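Local atomic coordinates of iron-sulfur cluster assembly protein CyaY (PDB entry 4HS5), a protein that is predicted to take part in iron-sulfur cluster assembly, possibly as a regulator of that process, and belongs to the iron-binding frataxin family. Residues Y69-N73 / G74-D78; G82-F85 / L86-L89; E18-I21 / E22-G25. One frame throughout, in Å; residues are numbered along the deposited sequence.

Contact 1: Y69-N73 / G74-D78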
loop_
_atom_site.group_PDB
_atom_site.type_symbol
_atom_site.label_atom_id
_atom_site.label_comp_id
_atom_site.label_asym_id
_atom_site.label_seq_id
_atom_site.Cartn_x
_atom_site.Cartn_y
_atom_site.Cartn_z
ATOM N N TYR A 69 0.786 7.459 -5.991
ATOM C CA TYR A 69 0.706 8.320 -4.812
ATOM C C TYR A 69 1.966 9.127 -4.605
ATOM O O TYR A 69 3.070 8.606 -4.755
ATOM C CB TYR A 69 0.459 7.473 -3.560
ATOM C CG TYR A 69 -0.783 6.633 -3.620
ATOM C CD1 TYR A 69 -1.958 7.044 -3.000
ATOM C CD2 TYR A 69 -0.778 5.416 -4.293
ATOM C CE1 TYR A 69 -3.098 6.272 -3.068
ATOM C CE2 TYR A 69 -1.898 4.632 -4.356
ATOM C CZ TYR A 69 -3.053 5.052 -3.740
ATOM O OH TYR A 69 -4.170 4.272 -3.827
ATOM N N ASP A 70 1.780 10.399 -4.242
ATOM C CA ASP A 70 2.869 11.278 -3.800
ATOM C C ASP A 70 2.820 11.460 -2.290
ATOM O O ASP A 70 1.757 11.379 -1.689
ATOM C CB ASP A 70 2.728 12.661 -4.433
ATOM C CG ASP A 70 2.738 12.619 -5.939
ATOM O OD1 ASP A 70 3.784 12.250 -6.507
ATOM O OD2 ASP A 70 1.700 12.970 -6.538
ATOM N N TYR A 71 3.966 11.751 -1.682
ATOM C CA TYR A 71 3.997 12.012 -0.251
ATOM C C TYR A 71 3.653 13.477 0.014
ATOM O O TYR A 71 4.409 14.381 -0.367
ATOM C CB TYR A 71 5.374 11.668 0.326
ATOM C CG TYR A 71 5.447 11.739 1.832
ATOM C CD1 TYR A 71 5.956 12.867 2.460
ATOM C CD2 TYR A 71 5.014 10.684 2.621
ATOM C CE1 TYR A 71 6.028 12.933 3.843
ATOM C CE2 TYR A 71 5.073 10.741 4.005
ATOM C CZ TYR A 71 5.589 11.874 4.606
ATOM O OH TYR A 71 5.653 11.944 5.985
ATOM N N ASN A 72 2.500 13.690 0.643
ATOM C CA ASN A 72 2.015 15.028 0.993
ATOM C C ASN A 72 1.248 14.966 2.304
ATOM O O ASN A 72 0.559 13.982 2.571
ATOM C CB ASN A 72 1.089 15.578 -0.095
ATOM C CG ASN A 72 1.826 15.942 -1.362
ATOM O OD1 ASN A 72 2.672 16.833 -1.364
ATOM N ND2 ASN A 72 1.495 15.266 -2.452
ATOM N N ASN A 73 1.349 16.021 3.115
ATOM C CA ASN A 73 0.680 16.047 4.417
ATOM C C ASN A 73 1.072 14.879 5.298
ATOM O O ASN A 73 0.269 14.401 6.093
ATOM C CB ASN A 73 -0.845 16.099 4.271
ATOM C CG ASN A 73 -1.337 17.474 3.932
ATOM O OD1 ASN A 73 -0.581 18.436 4.004
ATOM N ND2 ASN A 73 -2.606 17.581 3.570
ATOM N N GLY A 74 2.305 14.407 5.140
ATOM C CA GLY A 74 2.791 13.319 5.959
ATOM C C GLY A 74 2.061 12.030 5.649
ATOM O O GLY A 74 2.044 11.103 6.462
ATOM N N LYS A 75 1.464 11.971 4.463
ATOM C CA LYS A 75 0.786 10.767 3.995
ATOM C C LYS A 75 0.978 10.592 2.491
ATOM O O LYS A 75 1.536 11.449 1.817
ATOM C CB LYS A 75 -0.702 10.832 4.337
ATOM C CG LYS A 75 -1.385 12.085 3.849
ATOM C CD LYS A 75 -2.643 12.390 4.653
ATOM C CE LYS A 75 -2.481 11.977 6.099
ATOM N NZ LYS A 75 -3.525 12.550 6.984
ATOM N N TRP A 76 0.505 9.471 1.972
ATOM C CA TRP A 76 0.606 9.201 0.551
ATOM C C TRP A 76 -0.737 9.465 -0.103
ATOM O O TRP A 76 -1.745 8.897 0.295
ATOM C CB TRP A 76 1.057 7.754 0.348
ATOM C CG TRP A 76 2.464 7.550 0.847
ATOM C CD1 TRP A 76 2.850 7.149 2.095
ATOM C CD2 TRP A 76 3.664 7.773 0.108
ATOM N NE1 TRP A 76 4.223 7.108 2.170
ATOM C CE2 TRP A 76 4.746 7.481 0.959
ATOM C CE3 TRP A 76 3.932 8.181 -1.199
ATOM C CZ2 TRP A 76 6.078 7.592 0.547
ATOM C CZ3 TRP A 76 5.251 8.290 -1.605
ATOM C CH2 TRP A 76 6.306 8.001 -0.734
ATOM N N ILE A 77 -0.728 10.351 -1.095
ATOM C CA ILE A 77 -1.935 10.897 -1.698
ATOM C C ILE A 77 -2.000 10.582 -3.192
ATOM O O ILE A 77 -1.044 10.830 -3.916
ATOM C CB ILE A 77 -1.962 12.435 -1.515
ATOM C CG1 ILE A 77 -1.942 12.789 -0.027
ATOM C CG2 ILE A 77 -3.182 13.039 -2.198
ATOM C CD1 ILE A 77 -3.145 12.282 0.720
ATOM N N ASP A 78 -3.133 10.043 -3.632
ATOM C CA ASP A 78 -3.357 9.647 -5.020
ATOM C C ASP A 78 -3.311 10.876 -5.912
ATOM O O ASP A 78 -4.038 11.844 -5.676
ATOM C CB ASP A 78 -4.725 8.959 -5.104
ATOM C CG ASP A 78 -4.987 8.292 -6.449
ATOM O OD1 ASP A 78 -5.040 8.997 -7.475
ATOM O OD2 ASP A 78 -5.197 7.060 -6.465
HETATM O O HOH W 1 -6.241 5.935 -4.202
HETATM O O HOH W 2 -0.685 13.442 -5.157
#

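Contact 2: G82-F85 / L86-L89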
loop_
_atom_site.group_PDB
_atom_site.type_symbol
_atom_site.label_atom_id
_atom_site.label_comp_id
_atom_site.label_asym_id
_atom_site.label_seq_id
_atom_site.Cartn_x
_atom_site.Cartn_y
_atom_site.Cartn_z
ATOM N N GLY A 82 -6.830 12.146 -5.195
ATOM C CA GLY A 82 -6.579 12.769 -3.912
ATOM C C GLY A 82 -6.792 11.841 -2.727
ATOM O O GLY A 82 -6.566 12.246 -1.590
ATOM N N ASP A 83 -7.224 10.607 -2.982
ATOM C CA ASP A 83 -7.475 9.673 -1.890
ATOM C C ASP A 83 -6.178 9.324 -1.170
ATOM O O ASP A 83 -5.108 9.245 -1.781
ATOM C CB ASP A 83 -8.138 8.393 -2.394
ATOM C CG ASP A 83 -9.598 8.595 -2.759
ATOM O OD1 ASP A 83 -10.170 9.647 -2.385
ATOM O OD2 ASP A 83 -10.170 7.694 -3.413
ATOM N N GLU A 84 -6.282 9.122 0.136
ATOM C CA GLU A 84 -5.113 8.791 0.913
ATOM C C GLU A 84 -4.876 7.276 0.854
ATOM O O GLU A 84 -5.817 6.483 0.900
ATOM C CB GLU A 84 -5.299 9.304 2.344
ATOM C CG GLU A 84 -4.091 9.140 3.227
ATOM C CD GLU A 84 -4.075 7.812 3.907
ATOM O OE1 GLU A 84 -5.163 7.246 4.130
ATOM O OE2 GLU A 84 -2.977 7.328 4.221
ATOM N N PHE A 85 -3.612 6.899 0.722
ATOM C CA PHE A 85 -3.219 5.519 0.462
ATOM C C PHE A 85 -3.744 4.504 1.474
ATOM O O PHE A 85 -4.302 3.472 1.095
ATOM C CB PHE A 85 -1.687 5.444 0.410
ATOM C CG PHE A 85 -1.149 4.069 0.131
ATOM C CD1 PHE A 85 -0.873 3.669 -1.164
ATOM C CD2 PHE A 85 -0.886 3.190 1.169
ATOM C CE1 PHE A 85 -0.363 2.396 -1.422
ATOM C CE2 PHE A 85 -0.391 1.919 0.918
ATOM C CZ PHE A 85 -0.135 1.522 -0.380
ATOM N N LEU A 86 -3.516 4.756 2.756
ATOM C CA LEU A 86 -3.831 3.740 3.753
ATOM C C LEU A 86 -5.334 3.542 3.921
ATOM O O LEU A 86 -5.804 2.412 4.096
ATOM C CB LEU A 86 -3.156 4.067 5.083
ATOM C CG LEU A 86 -1.631 3.992 5.006
ATOM C CD1 LEU A 86 -1.062 4.479 6.315
ATOM C CD2 LEU A 86 -1.190 2.559 4.707
ATOM N N THR A 87 -6.073 4.647 3.830
ATOM C CA THR A 87 -7.534 4.631 3.811
ATOM C C THR A 87 -8.021 3.821 2.610
ATOM O O THR A 87 -8.889 2.951 2.723
ATOM C CB THR A 87 -8.088 6.073 3.725
ATOM O OG1 THR A 87 -7.662 6.808 4.881
ATOM C CG2 THR A 87 -9.602 6.060 3.682
ATOM N N PHE A 88 -7.422 4.094 1.458
ATOM C CA PHE A 88 -7.829 3.421 0.240
ATOM C C PHE A 88 -7.470 1.934 0.276
ATOM O O PHE A 88 -8.219 1.085 -0.214
ATOM C CB PHE A 88 -7.178 4.112 -0.958
ATOM C CG PHE A 88 -7.665 3.597 -2.280
ATOM C CD1 PHE A 88 -8.854 4.052 -2.824
ATOM C CD2 PHE A 88 -6.929 2.655 -2.972
ATOM C CE1 PHE A 88 -9.298 3.574 -4.045
ATOM C CE2 PHE A 88 -7.364 2.168 -4.190
ATOM C CZ PHE A 88 -8.551 2.638 -4.726
ATOM N N LEU A 89 -6.318 1.614 0.859
ATOM C CA LEU A 89 -5.851 0.242 0.946
ATOM C C LEU A 89 -6.785 -0.588 1.815
ATOM O O LEU A 89 -7.156 -1.702 1.444
ATOM C CB LEU A 89 -4.416 0.207 1.499
ATOM C CG LEU A 89 -3.792 -1.178 1.548
ATOM C CD1 LEU A 89 -3.765 -1.754 0.149
ATOM C CD2 LEU A 89 -2.384 -1.107 2.118
#

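Contact 3: E18-I21 / E22-G25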
loop_
_atom_site.group_PDB
_atom_site.type_symbol
_atom_site.label_atom_id
_atom_site.label_comp_id
_atom_site.label_asym_id
_atom_site.label_seq_id
_atom_site.Cartn_x
_atom_site.Cartn_y
_atom_site.Cartn_z
ATOM N N GLU A 18 2.871 -4.127 6.681
ATOM C CA GLU A 18 3.151 -5.450 7.237
ATOM C C GLU A 18 2.749 -5.562 8.703
ATOM O O GLU A 18 2.105 -6.534 9.107
ATOM C CB GLU A 18 4.625 -5.794 7.050
ATOM C CG GLU A 18 4.966 -5.949 5.593
ATOM C CD GLU A 18 6.444 -5.914 5.325
ATOM O OE1 GLU A 18 7.227 -5.757 6.287
ATOM O OE2 GLU A 18 6.816 -6.036 4.141
ATOM N N GLU A 19 3.140 -4.574 9.492
ATOM C CA GLU A 19 2.798 -4.561 10.902
ATOM C C GLU A 19 1.288 -4.489 11.129
ATOM O O GLU A 19 0.775 -5.189 12.004
ATOM C CB GLU A 19 3.514 -3.409 11.602
ATOM C CG GLU A 19 3.370 -3.421 13.107
ATOM C CD GLU A 19 2.045 -2.855 13.538
ATOM O OE1 GLU A 19 1.494 -2.041 12.775
ATOM O OE2 GLU A 19 1.540 -3.241 14.610
ATOM N N LYS A 20 0.588 -3.646 10.366
ATOM C CA LYS A 20 -0.861 -3.482 10.540
ATOM C C LYS A 20 -1.625 -4.743 10.172
ATOM O O LYS A 20 -2.653 -5.036 10.784
ATOM C CB LYS A 20 -1.396 -2.294 9.751
ATOM C CG LYS A 20 -1.014 -0.939 10.324
ATOM C CD LYS A 20 -1.726 -0.668 11.650
ATOM C CE LYS A 20 -1.134 0.556 12.324
ATOM N NZ LYS A 20 -1.977 1.067 13.444
ATOM N N ILE A 21 -1.138 -5.474 9.171
ATOM C CA ILE A 21 -1.669 -6.790 8.831
ATOM C C ILE A 21 -1.497 -7.768 10.001
ATOM O O ILE A 21 -2.453 -8.441 10.392
ATOM C CB ILE A 21 -1.012 -7.354 7.545
ATOM C CG1 ILE A 21 -1.554 -6.633 6.307
ATOM C CG2 ILE A 21 -1.274 -8.832 7.399
ATOM C CD1 ILE A 21 -0.765 -6.902 5.062
ATOM N N GLU A 22 -0.294 -7.832 10.576
ATOM C CA GLU A 22 -0.013 -8.754 11.678
ATOM C C GLU A 22 -0.872 -8.407 12.878
ATOM O O GLU A 22 -1.347 -9.280 13.604
ATOM C CB GLU A 22 1.471 -8.673 12.072
ATOM C CG GLU A 22 2.449 -9.190 11.027
ATOM C CD GLU A 22 2.342 -10.685 10.773
ATOM O OE1 GLU A 22 1.720 -11.402 11.587
ATOM O OE2 GLU A 22 2.892 -11.158 9.761
ATOM N N GLU A 23 -1.079 -7.115 13.056
ATOM C CA GLU A 23 -1.784 -6.549 14.185
ATOM C C GLU A 23 -3.297 -6.789 14.084
ATOM O O GLU A 23 -3.965 -7.060 15.087
ATOM C CB GLU A 23 -1.483 -5.068 14.175
ATOM C CG GLU A 23 -1.891 -4.291 15.369
ATOM C CD GLU A 23 -1.959 -2.838 15.021
ATOM O OE1 GLU A 23 -3.074 -2.355 14.753
ATOM O OE2 GLU A 23 -0.894 -2.194 14.950
ATOM N N SER A 24 -3.822 -6.691 12.868
ATOM C CA SER A 24 -5.247 -6.866 12.597
ATOM C C SER A 24 -5.651 -8.321 12.787
ATOM O O SER A 24 -6.825 -8.621 13.033
ATOM C CB SER A 24 -5.539 -6.493 11.153
ATOM O OG SER A 24 -5.072 -7.513 10.291
ATOM N N GLY A 25 -4.683 -9.219 12.651
ATOM C CA GLY A 25 -4.938 -10.652 12.661
ATOM C C GLY A 25 -5.439 -11.203 11.334
ATOM O O GLY A 25 -5.641 -12.410 11.179
HETATM O O HOH W 3 -4.825 -0.630 13.774
#

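Contact 1: Y69-N73 / G74-D78
Y71 and W76 meet on one face of a tight beta hairpin. The edge of the Y71 ring points at the face of the W76 indole, a T-shaped pair with ring planes at 68°. Of the two side chains, Y71 CD2 and W76 CE2 come nearest, at 3.6 Å. The CB of Y71 also lies over the six-membered ring of W76, 3.9 Å from its centroid, a CH-pi contact. With its CG anti to the backbone N (chi1 -173°), the Y71 ring is carried on toward the turn, where its OH comes 3.2 Å from G74 CA.

Y69 packs on the same face at the other end of the pair of strands. Its CB touches W76 CB, and its ring crosses D78, with Y69 CE1 3.7 Å from D78 CB. A water bridges Y69 OH and D78 OD2. D78 is also held by bonds to H67, R80 and S81.

Four backbone bonds tie the strands. D70 and I77 exchange one pair, with I77 N 2.8 Å from D70 O. N72 and K75 exchange the other, with N72 N 2.7 Å from K75 O. A second water donates to D70 OD2 and I77 O, while D70 OD1 takes a bond from Q57.

N73 and G74 both have positive phi, as a type I' turn requires. F6, L9 and L13 of helix 3-24 pack on W76. The arrangement is a beta hairpin with a two-residue loop at the edge of the antiparallel sheet of the frataxin fold, its aromatic face turned to the helices.

Contact 2: G82-F85 / L86-L89
This is the N-terminal cap of helix 85-97, with E84 at the N-cap position reaching T87 and L86 through its carboxylate. E84 OE1 accepts twice from T87: from the backbone N at 2.8 Å, on the syn side but tilted out of the carboxylate plane, and from OG1 at 2.6 Å, nearly along the C-O axis. E84 OE2 takes L86 N at 3.0 Å, from above the carboxylate plane. The E84 side chain can turn back because it bends at chi2 (-88°). Two amides of the first turn are thereby satisfied, and the helix end probably favours the charged carboxylate.

With E84 cut back to an alanine, the amides of L86 and T87 and the T87 hydroxyl would probably lose their carboxylate acceptor.

F88 N bonds to E84 O at 2.9 Å, and L89 N to F85 O. F85 and L89 lie side by side, with F85 CE2 3.8 Å from L89 CD2. L86 CD2 touches F85 CD2 at 3.6 Å.

F85 packs between helix 3-24, at L13 and I17, and strand 57-61, at V58 and L60. L86 also meets helix 3-24, at L13 and K16, while F88 rests on L60.

Contact 3: E18-I21 / E22-G25
E19 and E23 bring their carboxylates together one turn apart on the last turns of helix 3-24. E19 OE2 lies 2.7 Å from E23 OE2, with the two planes 54° apart. Two acid oxygens this close suggest that one of the groups probably holds a proton. The E19 chain bends at chi2 (-80°), which curls its end back toward E23.

K20 lies alongside E23, and the two point the same way. K20 CD passes 3.7 Å from E23 OE2. K20 NZ stands 3.8 Å from E23 OE2, a long salt bridge. K20 NZ also bonds to the backbone O of E105. A water donates to E23 OE1 and bonds weakly to K20 NZ.

S24 turns its hydroxyl back onto the helix. With OG between the backbone N and the carbonyl carbon (chi1 75°), it donates to I21 O at 2.8 Å, and OG is also bonded to A26 N. S24 N keeps the helical bond to K20 O, at 2.9 Å. G25, the first residue to leave helical angles, has a positive phi; its N bonds weakly to I21 O.

I21 faces the sheet, resting on V28 and Y30 of strand 28-33 and L39 of strand 36-41. E22 OE2 is hydrogen-bonded to Y30 OH, on the edge strand 28-33.

Overall arrangement
Contacts 1 and 2 are neighbours, with centres about 9 Å apart. The chain runs from the hairpin's last strand into helix 85-97, and two probable backbone hydrogen bonds join the two regions: F85 N to W76 O and D78 N to D83 O, both 2.8 Å. The Y69 and F85 rings meet edge-to-face, and Y69 OH packs on F88 CD2. Contact 3 stands apart, at the C-terminal end of helix 3-24. Its centre is about 21 Å from that of contact 1 and about 17 Å from that of contact 2. Helix 3-24 nevertheless links all three, since L13 packs on W76, F85 and L86.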